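Local structure of N-acetylmuramoyl-L-alanine amidase domain-containing protein SAOUHSC_02979 (Staphylococcus aureus, 5T1Q) at residues Gly251-Tyr256 and Ser330-Val334; Asp274-Trp278 and His311-Val315; Lys294-Val300 and Leu353-Thr357; Ala303-Gly307 and Ala349-Leu353. The protein probably hydrolyses amide bonds of the bacterial cell wall, this chain being the part with a glucosaminidase-family domain followed by a C-terminal CHAP domain. One frame throughout, in Å; residues are numbered along the deposited sequence. Where two conformers were deposited one is given.

All four contacts lie in the C-terminal CHAP part of the chain. Contacts 1 and 3 are buried, contact 2 is partly buried and contact 4 lies at the surface. Contacts 1, 2 and 3 reach the same sheet. Contact 1 sets a helix start against strand 327-332. Contact 2 holds a loop to the start of the neighbouring strand, 314-321, and contact 3 pairs strands 298-301 and 354-357. Contact 1 relies on hydroxyls and waters, contact 3 on backbone ladder bonds and apolar side chains. Contacts 2 and 4 each have one direct hydrogen bond between their segments and a sodium ion alongside. Contacts 3 and 4 share Leu353. Glu331 of contact 1 is hydrogen-bonded to His314 of contact 2.

Contact 1 (Gly251-Tyr256 and Ser330-Val334); sequences GQCTWY and SESNV
Ser332 OG donates a hydrogen bond to Gly251 O at 2.8 Å. The hydroxyl sits above the carbonyl plane, 36° out of it. Its first torsion (chi1 65°) places OG between the backbone N and the carbonyl carbon, facing the start of helix 253-262. There Ser332 OG also lies 3.3 Å from Tyr256 CB, so this part is tightly packed. Tyr256 CG is anti to its backbone N, and the ring runs along the strand. Glu331 C stands over one ring face, toward its rim. Ser330 OG comes to the ring edge in its plane, and Tyr256 OH meets Ser330 OG at 2.7 Å. Ser330 OG is also hydrogen-bonded to Glu319. Midway, a water donates to Cys253 O at 2.9 Å and accepts from Ser332 N at 3.3 Å.

The end at Gln252 and Asn333 is looser, and Asn333 is partly exposed. The two side-chain amides are steeply turned to each other, with planes 78° apart. A second water joins them, accepting from Gln252 NE2 at 2.9 Å and, weakly, from Asn333 ND2.

Gln252 is the N-cap residue and Cys253 opens the helix. Glu331 starts away from the helix. Its OE1 is hydrogen-bonded to His314 NE2, and OE2 forms a salt bridge with Arg343. A cysteine at a helix start, with a histidine and a glutamate on adjacent strands, is consistent with the Cys-His-Glu active site of CHAP amidases.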
loop_
_atom_site.group_PDB
_atom_site.type_symbol
_atom_site.label_atom_id
_atom_site.label_comp_id
_atom_site.label_asym_id
_atom_site.label_seq_id
_atom_site.Cartn_x
_atom_site.Cartn_y
_atom_site.Cartn_z
ATOM N N GLY A 251 -3.928 -2.396 -4.879
ATOM C CA GLY A 251 -4.399 -1.268 -4.077
ATOM C C GLY A 251 -5.459 -0.359 -4.671
ATOM O O GLY A 251 -6.115 0.356 -3.932
ATOM N N GLN A 252 -5.644 -0.368 -5.987
ATOM C CA GLN A 252 -6.657 0.523 -6.601
ATOM C C GLN A 252 -8.081 0.084 -6.237
ATOM O O GLN A 252 -8.274 -1.003 -5.680
ATOM C CB GLN A 252 -6.445 0.601 -8.108
ATOM C CG GLN A 252 -5.075 1.167 -8.452
ATOM C CD GLN A 252 -4.880 2.577 -7.910
ATOM O OE1 GLN A 252 -5.743 3.436 -8.062
ATOM N NE2 GLN A 252 -3.753 2.812 -7.262
ATOM N N CYS A 253 -9.068 0.927 -6.528
ATOM C CA CYS A 253 -10.448 0.643 -6.112
ATOM C C CYS A 253 -10.964 -0.674 -6.663
ATOM O O CYS A 253 -11.687 -1.378 -5.996
ATOM C CB CYS A 253 -11.397 1.777 -6.477
ATOM S SG CYS A 253 -11.523 2.165 -8.237
ATOM N N THR A 254 -10.562 -0.973 -7.891
ATOM C CA THR A 254 -10.927 -2.192 -8.595
ATOM C C THR A 254 -10.332 -3.402 -7.884
ATOM O O THR A 254 -11.036 -4.353 -7.565
ATOM C CB THR A 254 -10.399 -2.127 -10.036
ATOM O OG1 THR A 254 -9.056 -1.665 -10.003
ATOM C CG2 THR A 254 -11.189 -1.141 -10.857
ATOM N N TRP A 255 -9.035 -3.347 -7.619
ATOM C CA TRP A 255 -8.358 -4.417 -6.881
ATOM C C TRP A 255 -8.991 -4.647 -5.504
ATOM O O TRP A 255 -9.136 -5.776 -5.058
ATOM C CB TRP A 255 -6.863 -4.078 -6.710
ATOM C CG TRP A 255 -6.111 -5.043 -5.845
ATOM C CD1 TRP A 255 -5.408 -6.137 -6.250
ATOM C CD2 TRP A 255 -5.997 -4.999 -4.416
ATOM N NE1 TRP A 255 -4.857 -6.775 -5.159
ATOM C CE2 TRP A 255 -5.207 -6.094 -4.025
ATOM C CE3 TRP A 255 -6.485 -4.139 -3.437
ATOM C CZ2 TRP A 255 -4.898 -6.358 -2.687
ATOM C CZ3 TRP A 255 -6.173 -4.402 -2.098
ATOM C CH2 TRP A 255 -5.388 -5.498 -1.744
ATOM N N TYR A 256 -9.353 -3.572 -4.825
ATOM C CA TYR A 256 -9.904 -3.711 -3.478
ATOM C C TYR A 256 -11.225 -4.468 -3.500
ATOM O O TYR A 256 -11.416 -5.387 -2.705
ATOM C CB TYR A 256 -10.049 -2.344 -2.756
ATOM C CG TYR A 256 -10.765 -2.498 -1.445
ATOM C CD1 TYR A 256 -10.078 -2.907 -0.296
ATOM C CD2 TYR A 256 -12.152 -2.292 -1.354
ATOM C CE1 TYR A 256 -10.742 -3.083 0.899
ATOM C CE2 TYR A 256 -12.829 -2.491 -0.163
ATOM C CZ TYR A 256 -12.122 -2.879 0.959
ATOM O OH TYR A 256 -12.781 -3.064 2.137
ATOM N N SER A 330 -17.056 0.262 1.667
ATOM C CA SER A 330 -15.633 0.307 1.930
ATOM C C SER A 330 -14.952 0.418 0.549
ATOM O O SER A 330 -15.460 -0.080 -0.473
ATOM C CB SER A 330 -15.147 -0.904 2.743
ATOM O OG SER A 330 -15.299 -2.120 2.036
ATOM N N GLU A 331 -13.797 1.055 0.523
ATOM C CA GLU A 331 -13.124 1.348 -0.736
ATOM C C GLU A 331 -11.665 1.671 -0.461
ATOM O O GLU A 331 -11.281 1.806 0.690
ATOM C CB GLU A 331 -13.823 2.547 -1.380
ATOM C CG GLU A 331 -13.906 3.734 -0.428
ATOM C CD GLU A 331 -14.939 4.773 -0.798
ATOM O OE1 GLU A 331 -15.462 4.761 -1.939
ATOM O OE2 GLU A 331 -15.227 5.636 0.072
ATOM N N SER A 332 -10.862 1.774 -1.517
ATOM C CA SER A 332 -9.455 2.094 -1.381
ATOM C C SER A 332 -9.103 3.305 -2.220
ATOM O O SER A 332 -9.772 3.612 -3.201
ATOM C CB SER A 332 -8.591 0.923 -1.848
ATOM O OG SER A 332 -8.776 0.698 -3.250
ATOM N N ASN A 333 -8.026 3.964 -1.811
ATOM C CA ASN A 333 -7.445 5.115 -2.482
ATOM C C ASN A 333 -8.339 6.338 -2.759
ATOM O O ASN A 333 -8.123 7.038 -3.739
ATOM C CB ASN A 333 -6.633 4.663 -3.722
ATOM C CG ASN A 333 -5.307 3.984 -3.334
ATOM O OD1 ASN A 333 -5.237 3.221 -2.368
ATOM N ND2 ASN A 333 -4.259 4.274 -4.066
ATOM N N VAL A 334 -9.311 6.613 -1.877
ATOM C CA VAL A 334 -10.098 7.856 -1.979
ATOM C C VAL A 334 -9.722 8.804 -0.829
ATOM O O VAL A 334 -9.723 10.010 -1.010
ATOM C CB VAL A 334 -11.641 7.658 -2.007
ATOM C CG1 VAL A 334 -12.022 6.615 -3.033
ATOM C CG2 VAL A 334 -12.204 7.307 -0.643
HETATM O O HOH W 1 -3.077 5.398 -6.147
HETATM O O HOH W 2 -12.678 0.331 -3.815
#

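Contact 2 (Asp274-Trp278 and His311-Val315); sequences DAHNW and HYGHV. With NA (sodium ion), chain E.
His276 N donates to Tyr312 O at 2.9 Å, with an angle of 142° at the hydrogen. This is the one direct hydrogen bond between loop 274-278 and segment 311-315. It fixes the backbone of the loop where His276 comes close to Gly313.

Apolar packing follows on the strand side. Ala275 CB lies 3.4 Å from His314 C, against the strand backbone, and 3.9 Å from Val315 CG1. The other branch of Val315 meets the indole of Trp278, with Val315 CG2 3.7 Å from Trp278 CE3. The two side chains cross at about a right angle. Trp278 NE1 is bonded to Gly273 O.

Rings meet oxygen atoms around His276 and Tyr312. His311 O lies over one face of the His276 imidazole, toward its rim, while Asn277 CG stands over the opposite face, also toward the rim. Asp274 OD2 comes to 3.2 Å from Tyr312 CE1, with carboxylate and ring planes 60° apart. Asp274 OD1 is hydrogen-bonded to Ser21, and Lys17 makes a cation-pi contact with Tyr312.

A sodium ion also binds the loop. It is held by His276 O at 2.2 Å, by Asn279, Asn280 and Glu302, and by two waters. One of these waters also hydrogen-bonds His276 ND1, tying the ring to the ion.

The His314 side chain starts away from the loop and packs on Cys253. The contact packs the loop on the strand that carries this histidine, consistent with a CHAP-type Cys-His-Glu site.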
loop_
_atom_site.group_PDB
_atom_site.type_symbol
_atom_site.label_atom_id
_atom_site.label_comp_id
_atom_site.label_asym_id
_atom_site.label_seq_id
_atom_site.Cartn_x
_atom_site.Cartn_y
_atom_site.Cartn_z
ATOM N N ASP A 274 -11.659 -0.512 -16.181
ATOM C CA ASP A 274 -11.801 0.571 -15.201
ATOM C C ASP A 274 -13.164 0.506 -14.531
ATOM O O ASP A 274 -14.124 0.010 -15.109
ATOM C CB ASP A 274 -11.610 1.932 -15.850
ATOM C CG ASP A 274 -10.251 2.070 -16.523
ATOM O OD1 ASP A 274 -9.265 1.449 -16.055
ATOM O OD2 ASP A 274 -10.182 2.795 -17.524
ATOM N N ALA A 275 -13.238 1.072 -13.333
ATOM C CA ALA A 275 -14.425 0.993 -12.503
ATOM C C ALA A 275 -15.772 1.257 -13.182
ATOM O O ALA A 275 -16.698 0.477 -13.016
ATOM C CB ALA A 275 -14.271 1.914 -11.300
ATOM N N HIS A 276 -15.883 2.347 -13.935
ATOM C CA HIS A 276 -17.161 2.696 -14.534
ATOM C C HIS A 276 -17.676 1.670 -15.535
ATOM O O HIS A 276 -18.880 1.651 -15.813
ATOM C CB HIS A 276 -17.113 4.083 -15.196
ATOM C CG HIS A 276 -16.267 4.137 -16.413
ATOM N ND1 HIS A 276 -16.804 4.223 -17.674
ATOM C CD2 HIS A 276 -14.922 4.068 -16.577
ATOM C CE1 HIS A 276 -15.827 4.233 -18.566
ATOM N NE2 HIS A 276 -14.678 4.119 -17.929
ATOM N N ASN A 277 -16.777 0.865 -16.113
ATOM C CA ASN A 277 -17.184 -0.173 -17.043
ATOM C C ASN A 277 -17.637 -1.445 -16.364
ATOM O O ASN A 277 -18.076 -2.359 -17.039
ATOM C CB ASN A 277 -16.042 -0.542 -17.994
ATOM C CG ASN A 277 -15.885 0.438 -19.127
ATOM O OD1 ASN A 277 -16.867 0.946 -19.664
ATOM N ND2 ASN A 277 -14.645 0.664 -19.538
ATOM N N TRP A 278 -17.533 -1.518 -15.043
ATOM C CA TRP A 278 -17.893 -2.756 -14.344
ATOM C C TRP A 278 -19.353 -3.175 -14.499
ATOM O O TRP A 278 -19.631 -4.343 -14.761
ATOM C CB TRP A 278 -17.515 -2.662 -12.866
ATOM C CG TRP A 278 -16.063 -2.979 -12.596
ATOM C CD1 TRP A 278 -14.988 -2.607 -13.334
ATOM C CD2 TRP A 278 -15.545 -3.652 -11.447
ATOM N NE1 TRP A 278 -13.819 -3.075 -12.746
ATOM C CE2 TRP A 278 -14.142 -3.700 -11.579
ATOM C CE3 TRP A 278 -16.136 -4.222 -10.312
ATOM C CZ2 TRP A 278 -13.321 -4.305 -10.633
ATOM C CZ3 TRP A 278 -15.316 -4.848 -9.379
ATOM C CH2 TRP A 278 -13.928 -4.879 -9.544
ATOM N N HIS A 311 -13.229 10.464 -15.425
ATOM C CA HIS A 311 -12.959 9.535 -16.519
ATOM C C HIS A 311 -13.207 8.095 -16.110
ATOM O O HIS A 311 -13.893 7.359 -16.815
ATOM C CB HIS A 311 -11.518 9.717 -17.013
ATOM C CG HIS A 311 -11.012 8.603 -17.882
ATOM N ND1 HIS A 311 -11.762 8.037 -18.892
ATOM C CD2 HIS A 311 -9.795 8.012 -17.946
ATOM C CE1 HIS A 311 -11.048 7.109 -19.505
ATOM N NE2 HIS A 311 -9.847 7.079 -18.954
ATOM N N TYR A 312 -12.710 7.719 -14.941
ATOM C CA TYR A 312 -12.771 6.316 -14.491
ATOM C C TYR A 312 -13.955 5.909 -13.633
ATOM O O TYR A 312 -14.199 4.725 -13.478
ATOM C CB TYR A 312 -11.512 5.932 -13.704
ATOM C CG TYR A 312 -10.200 5.958 -14.453
ATOM C CD1 TYR A 312 -10.094 5.465 -15.749
ATOM C CD2 TYR A 312 -9.032 6.344 -13.809
ATOM C CE1 TYR A 312 -8.873 5.442 -16.410
ATOM C CE2 TYR A 312 -7.807 6.318 -14.459
ATOM C CZ TYR A 312 -7.734 5.869 -15.758
ATOM O OH TYR A 312 -6.523 5.856 -16.413
ATOM N N GLY A 313 -14.675 6.857 -13.055
ATOM C CA GLY A 313 -15.740 6.505 -12.131
ATOM C C GLY A 313 -15.102 5.885 -10.891
ATOM O O GLY A 313 -13.935 6.125 -10.588
ATOM N N HIS A 314 -15.845 5.037 -10.213
ATOM C CA HIS A 314 -15.362 4.438 -8.997
ATOM C C HIS A 314 -16.128 3.172 -8.695
ATOM O O HIS A 314 -17.236 2.989 -9.183
ATOM C CB HIS A 314 -15.527 5.465 -7.860
ATOM C CG HIS A 314 -15.021 4.995 -6.541
ATOM N ND1 HIS A 314 -13.692 4.716 -6.319
ATOM C CD2 HIS A 314 -15.652 4.793 -5.363
ATOM C CE1 HIS A 314 -13.530 4.325 -5.062
ATOM N NE2 HIS A 314 -14.705 4.355 -4.464
ATOM N N VAL A 315 -15.521 2.289 -7.915
ATOM C CA VAL A 315 -16.168 1.072 -7.476
ATOM C C VAL A 315 -15.831 0.841 -5.996
ATOM O O VAL A 315 -14.716 1.110 -5.541
ATOM C CB VAL A 315 -15.857 -0.137 -8.403
ATOM C CG1 VAL A 315 -14.387 -0.546 -8.338
ATOM C CG2 VAL A 315 -16.739 -1.316 -8.072
HETATM NA NA NA E . -20.773 1.834 -16.911
HETATM O O HOH W 3 -19.638 3.007 -18.499
HETATM O O HOH W 4 -23.154 2.252 -17.770
#

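Contact 3 (Lys294-Val300 and Leu353-Thr357)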
loop_
_atom_site.group_PDB
_atom_site.type_symbol
_atom_site.label_atom_id
_atom_site.label_comp_id
_atom_site.label_asym_id
_atom_site.label_seq_id
_atom_site.Cartn_x
_atom_site.Cartn_y
_atom_site.Cartn_z
ATOM N N LYS A 294 -27.579 -3.858 -2.410
ATOM C CA LYS A 294 -27.468 -5.222 -1.937
ATOM C C LYS A 294 -26.170 -5.463 -1.193
ATOM O O LYS A 294 -25.080 -5.067 -1.634
ATOM C CB LYS A 294 -27.583 -6.161 -3.124
ATOM C CG LYS A 294 -27.634 -7.633 -2.782
ATOM C CD LYS A 294 -27.838 -8.423 -4.059
ATOM C CE LYS A 294 -27.688 -9.900 -3.825
ATOM N NZ LYS A 294 -28.005 -10.581 -5.110
ATOM N N ARG A 295 -26.308 -6.142 -0.066
ATOM C CA ARG A 295 -25.200 -6.456 0.810
ATOM C C ARG A 295 -24.162 -7.315 0.088
ATOM O O ARG A 295 -24.510 -8.271 -0.582
ATOM C CB ARG A 295 -25.730 -7.178 2.052
ATOM C CG ARG A 295 -24.699 -7.453 3.122
ATOM C CD ARG A 295 -25.354 -8.073 4.342
ATOM N NE ARG A 295 -24.375 -8.319 5.393
ATOM C CZ ARG A 295 -23.758 -9.482 5.601
ATOM N NH1 ARG A 295 -22.881 -9.589 6.597
ATOM N NH2 ARG A 295 -24.010 -10.551 4.832
ATOM N N HIS A 296 -22.897 -6.926 0.222
ATOM C CA HIS A 296 -21.748 -7.607 -0.388
ATOM C C HIS A 296 -21.680 -7.601 -1.910
ATOM O O HIS A 296 -20.974 -8.417 -2.531
ATOM C CB HIS A 296 -21.564 -9.035 0.161
ATOM C CG HIS A 296 -21.292 -9.075 1.634
ATOM N ND1 HIS A 296 -21.501 -10.197 2.398
ATOM C CD2 HIS A 296 -20.897 -8.104 2.494
ATOM C CE1 HIS A 296 -21.182 -9.940 3.655
ATOM N NE2 HIS A 296 -20.807 -8.677 3.739
ATOM N N ALA A 297 -22.383 -6.662 -2.512
ATOM C CA ALA A 297 -22.318 -6.468 -3.926
ATOM C C ALA A 297 -21.234 -5.437 -4.173
ATOM O O ALA A 297 -20.845 -4.705 -3.258
ATOM C CB ALA A 297 -23.649 -5.953 -4.447
ATOM N N ALA A 298 -20.707 -5.420 -5.389
ATOM C CA ALA A 298 -19.800 -4.356 -5.813
ATOM C C ALA A 298 -20.729 -3.197 -6.204
ATOM O O ALA A 298 -21.722 -3.426 -6.897
ATOM C CB ALA A 298 -18.978 -4.790 -7.011
ATOM N N VAL A 299 -20.452 -1.983 -5.739
ATOM C CA VAL A 299 -21.291 -0.840 -6.095
ATOM C C VAL A 299 -20.509 0.063 -7.037
ATOM O O VAL A 299 -19.380 0.479 -6.742
ATOM C CB VAL A 299 -21.868 -0.095 -4.870
ATOM C CG1 VAL A 299 -20.775 0.348 -3.913
ATOM C CG2 VAL A 299 -22.715 1.090 -5.313
ATOM N N VAL A 300 -21.113 0.342 -8.190
ATOM C CA VAL A 300 -20.456 1.138 -9.202
ATOM C C VAL A 300 -21.007 2.559 -9.330
ATOM O O VAL A 300 -22.223 2.762 -9.348
ATOM C CB VAL A 300 -20.586 0.451 -10.560
ATOM C CG1 VAL A 300 -19.946 1.300 -11.658
ATOM C CG2 VAL A 300 -19.987 -0.946 -10.500
ATOM N N LEU A 353 -27.125 4.080 -8.031
ATOM C CA LEU A 353 -25.913 3.352 -8.342
ATOM C C LEU A 353 -26.260 1.953 -8.840
ATOM O O LEU A 353 -27.415 1.530 -8.761
ATOM C CB LEU A 353 -25.043 3.291 -7.096
ATOM C CG LEU A 353 -24.690 4.649 -6.509
ATOM C CD1 LEU A 353 -23.930 4.476 -5.213
ATOM C CD2 LEU A 353 -23.882 5.490 -7.491
ATOM N N SER A 354 -25.261 1.255 -9.398
ATOM C CA SER A 354 -25.423 -0.121 -9.871
ATOM C C SER A 354 -24.742 -1.068 -8.926
ATOM O O SER A 354 -23.632 -0.795 -8.470
ATOM C CB SER A 354 -24.828 -0.306 -11.257
ATOM O OG SER A 354 -25.598 0.349 -12.198
ATOM N N TYR A 355 -25.416 -2.175 -8.632
ATOM C CA TYR A 355 -24.915 -3.205 -7.714
ATOM C C TYR A 355 -24.702 -4.511 -8.460
ATOM O O TYR A 355 -25.622 -5.020 -9.074
ATOM C CB TYR A 355 -25.896 -3.388 -6.581
ATOM C CG TYR A 355 -26.097 -2.090 -5.829
ATOM C CD1 TYR A 355 -27.036 -1.141 -6.273
ATOM C CD2 TYR A 355 -25.313 -1.774 -4.723
ATOM C CE1 TYR A 355 -27.184 0.081 -5.624
ATOM C CE2 TYR A 355 -25.466 -0.566 -4.065
ATOM C CZ TYR A 355 -26.397 0.362 -4.526
ATOM O OH TYR A 355 -26.566 1.549 -3.870
ATOM N N ILE A 356 -23.478 -5.035 -8.413
ATOM C CA ILE A 356 -23.143 -6.284 -9.083
ATOM C C ILE A 356 -23.043 -7.401 -8.061
ATOM O O ILE A 356 -22.229 -7.328 -7.131
ATOM C CB ILE A 356 -21.779 -6.176 -9.804
ATOM C CG1 ILE A 356 -21.759 -4.991 -10.782
ATOM C CG2 ILE A 356 -21.454 -7.476 -10.547
ATOM C CD1 ILE A 356 -20.369 -4.633 -11.285
ATOM N N THR A 357 -23.855 -8.438 -8.217
ATOM C CA THR A 357 -23.751 -9.609 -7.351
ATOM C C THR A 357 -22.692 -10.511 -7.951
ATOM O O THR A 357 -22.772 -10.839 -9.118
ATOM C CB THR A 357 -25.091 -10.358 -7.258
ATOM O OG1 THR A 357 -26.074 -9.474 -6.701
ATOM C CG2 THR A 357 -24.986 -11.625 -6.376
#
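Tyr355 lies alongside Val299, both pointing the same way from the sheet. With CG1 between the backbone N and the carbonyl carbon (chi1 55°), Val299 CG2 is left anti to the N and reaches the ring at Tyr355 CE2, 3.4 Å away. The same methyl, Val299 CG2, meets Leu353 CD1 at 3.6 Å. Ala297 CB touches Tyr355 CB further along this face. The phenol end belongs elsewhere: Tyr355 OH is bonded to Ala350 O.

The other face carries Ala298, Val300, Ser354 and Ile356. Here the side chains of Val300 and Ile356 cross obliquely, Val300 CG2 being 3.8 Å from Ile356 CD1. Trp278 of helix 278-284 touches both.

Between the faces runs an antiparallel ladder. Ala298 and Ile356 form a hydrogen-bonded pair, with Ile356 N to Ala298 O at 2.8 Å and Ala298 N to Ile356 O at 3.0 Å. Val299 and Tyr355 are the non-hydrogen-bonded pair. In the next pair Val300 N meets Ser354 O at 2.8 Å. The return bond from Ser354 N is weak.

Before the strand, a type II turn runs from Lys294 to Ala297. The lysine chain is fully extended and crosses Thr357 at about a right angle, Lys294 NZ donating to Thr357 OG1 at 2.7 Å.

The chemistry implies that the backbone sets the register of the two strands in the CHAP sheet. Mostly apolar side chains pack on both faces, and a lysine-threonine bond adds a polar link near the end of strand 354-357.

Contact 4 (Ala303-Gly307 and Ala349-Leu353). With NA (sodium ion), chain F.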
loop_
_atom_site.group_PDB
_atom_site.type_symbol
_atom_site.label_atom_id
_atom_site.label_comp_id
_atom_site.label_asym_id
_atom_site.label_seq_id
_atom_site.Cartn_x
_atom_site.Cartn_y
_atom_site.Cartn_z
ATOM N N ALA A 303 -18.637 7.316 -14.496
ATOM C CA ALA A 303 -17.665 8.395 -14.679
ATOM C C ALA A 303 -18.304 9.740 -14.303
ATOM O O ALA A 303 -19.367 10.073 -14.786
ATOM C CB ALA A 303 -17.207 8.421 -16.132
ATOM N N GLY A 304 -17.683 10.460 -13.379
ATOM C CA GLY A 304 -18.200 11.747 -12.913
ATOM C C GLY A 304 -19.424 11.718 -12.001
ATOM O O GLY A 304 -19.889 12.762 -11.597
ATOM N N GLN A 305 -19.938 10.551 -11.639
ATOM C CA GLN A 305 -21.163 10.495 -10.833
ATOM C C GLN A 305 -20.957 10.755 -9.340
ATOM O O GLN A 305 -20.205 10.050 -8.710
ATOM C CB GLN A 305 -21.837 9.145 -11.016
ATOM C CG GLN A 305 -23.183 8.993 -10.308
ATOM C CD GLN A 305 -23.816 7.642 -10.568
ATOM O OE1 GLN A 305 -23.127 6.660 -10.840
ATOM N NE2 GLN A 305 -25.128 7.588 -10.505
ATOM N N PHE A 306 -21.667 11.743 -8.794
ATOM C CA PHE A 306 -21.589 12.124 -7.355
ATOM C C PHE A 306 -20.144 12.323 -6.864
ATOM O O PHE A 306 -19.738 11.798 -5.812
ATOM C CB PHE A 306 -22.306 11.093 -6.452
ATOM C CG PHE A 306 -23.706 10.740 -6.898
ATOM C CD1 PHE A 306 -24.573 11.708 -7.394
ATOM C CD2 PHE A 306 -24.182 9.456 -6.731
ATOM C CE1 PHE A 306 -25.863 11.376 -7.783
ATOM C CE2 PHE A 306 -25.471 9.117 -7.103
ATOM C CZ PHE A 306 -26.316 10.079 -7.632
ATOM N N GLY A 307 -19.363 13.042 -7.655
ATOM C CA GLY A 307 -17.967 13.299 -7.342
ATOM C C GLY A 307 -16.977 12.215 -7.732
ATOM O O GLY A 307 -15.784 12.382 -7.517
ATOM N N ALA A 349 -29.132 8.812 -3.186
ATOM C CA ALA A 349 -27.966 8.581 -4.038
ATOM C C ALA A 349 -27.720 7.074 -4.299
ATOM O O ALA A 349 -27.378 6.679 -5.421
ATOM C CB ALA A 349 -26.721 9.202 -3.417
ATOM N N ALA A 350 -27.871 6.256 -3.266
ATOM C CA ALA A 350 -27.652 4.803 -3.376
ATOM C C ALA A 350 -28.548 4.145 -4.399
ATOM O O ALA A 350 -28.121 3.235 -5.101
ATOM C CB ALA A 350 -27.839 4.132 -2.035
ATOM N N GLU A 351 -29.785 4.614 -4.499
ATOM C CA GLU A 351 -30.736 4.045 -5.459
ATOM C C GLU A 351 -30.382 4.345 -6.920
ATOM O O GLU A 351 -30.990 3.786 -7.836
ATOM C CB GLU A 351 -32.155 4.507 -5.100
ATOM C CG GLU A 351 -32.584 3.891 -3.774
ATOM C CD GLU A 351 -33.820 4.505 -3.161
ATOM O OE1 GLU A 351 -33.950 4.407 -1.918
ATOM O OE2 GLU A 351 -34.657 5.070 -3.903
ATOM N N GLU A 352 -29.389 5.203 -7.128
ATOM C CA GLU A 352 -28.950 5.593 -8.478
ATOM C C GLU A 352 -27.685 4.909 -8.909
ATOM O O GLU A 352 -27.198 5.148 -10.019
ATOM C CB GLU A 352 -28.726 7.110 -8.549
ATOM C CG GLU A 352 -29.944 7.939 -8.205
ATOM C CD GLU A 352 -31.112 7.615 -9.088
ATOM O OE1 GLU A 352 -30.881 7.157 -10.224
ATOM O OE2 GLU A 352 -32.264 7.790 -8.643
ATOM N N LEU A 353 -27.125 4.080 -8.031
ATOM C CA LEU A 353 -25.913 3.352 -8.342
ATOM C C LEU A 353 -26.260 1.953 -8.840
ATOM O O LEU A 353 -27.415 1.530 -8.761
ATOM C CB LEU A 353 -25.043 3.291 -7.096
ATOM C CG LEU A 353 -24.690 4.649 -6.509
ATOM C CD1 LEU A 353 -23.930 4.476 -5.213
ATOM C CD2 LEU A 353 -23.882 5.490 -7.491
HETATM NA NA NA F . -17.933 10.122 -4.824
HETATM O O HOH W 5 -15.687 8.552 -5.154
HETATM O O HOH W 6 -16.308 11.162 -3.478
#
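Gln305 NE2 donates to Glu352 O at 3.2 Å, with an angle of 149° at the hydrogen. The donor stands above the carbonyl plane, 58° out of it. The glutamine gets there with an extended chain, CG anti to the backbone N (chi1 -176°). Its other amide atom, OE1, accepts from Glu302 N, so both ends of the amide are held and its rotation is probably fixed. Leu353 CD2 lies against this amide, 3.6 Å from Gln305 OE1.

The segments are the loop between strands 298-301 and 314-321, and helix 347-350 with the turn after it, which leads into strand 354-357. The contact thus joins two connections between strands of the CHAP sheet. A type I turn from Ala350 to Leu353 presents Glu352 O to the glutamine.

Phe306 reaches over the same turn. Its ring corner meets Ala349, with Phe306 CE2 3.9 Å from Ala349 CB and 3.5 Å from Ala349 O. Glu352 CB comes in at the ring edge, near its plane, 3.9 Å from Phe306 CZ. Leu353 CD2 touches the ring too, at 4.0 Å from Phe306 CE2. Within the loop, Gln305 CG stands over one ring face, toward its rim. Phe306 and Glu352 are exposed, whereas Leu353 is buried and also packs on Phe301. On the far side of the loop from the turn, Phe306 O binds a sodium ion at 2.6 Å, together with two waters.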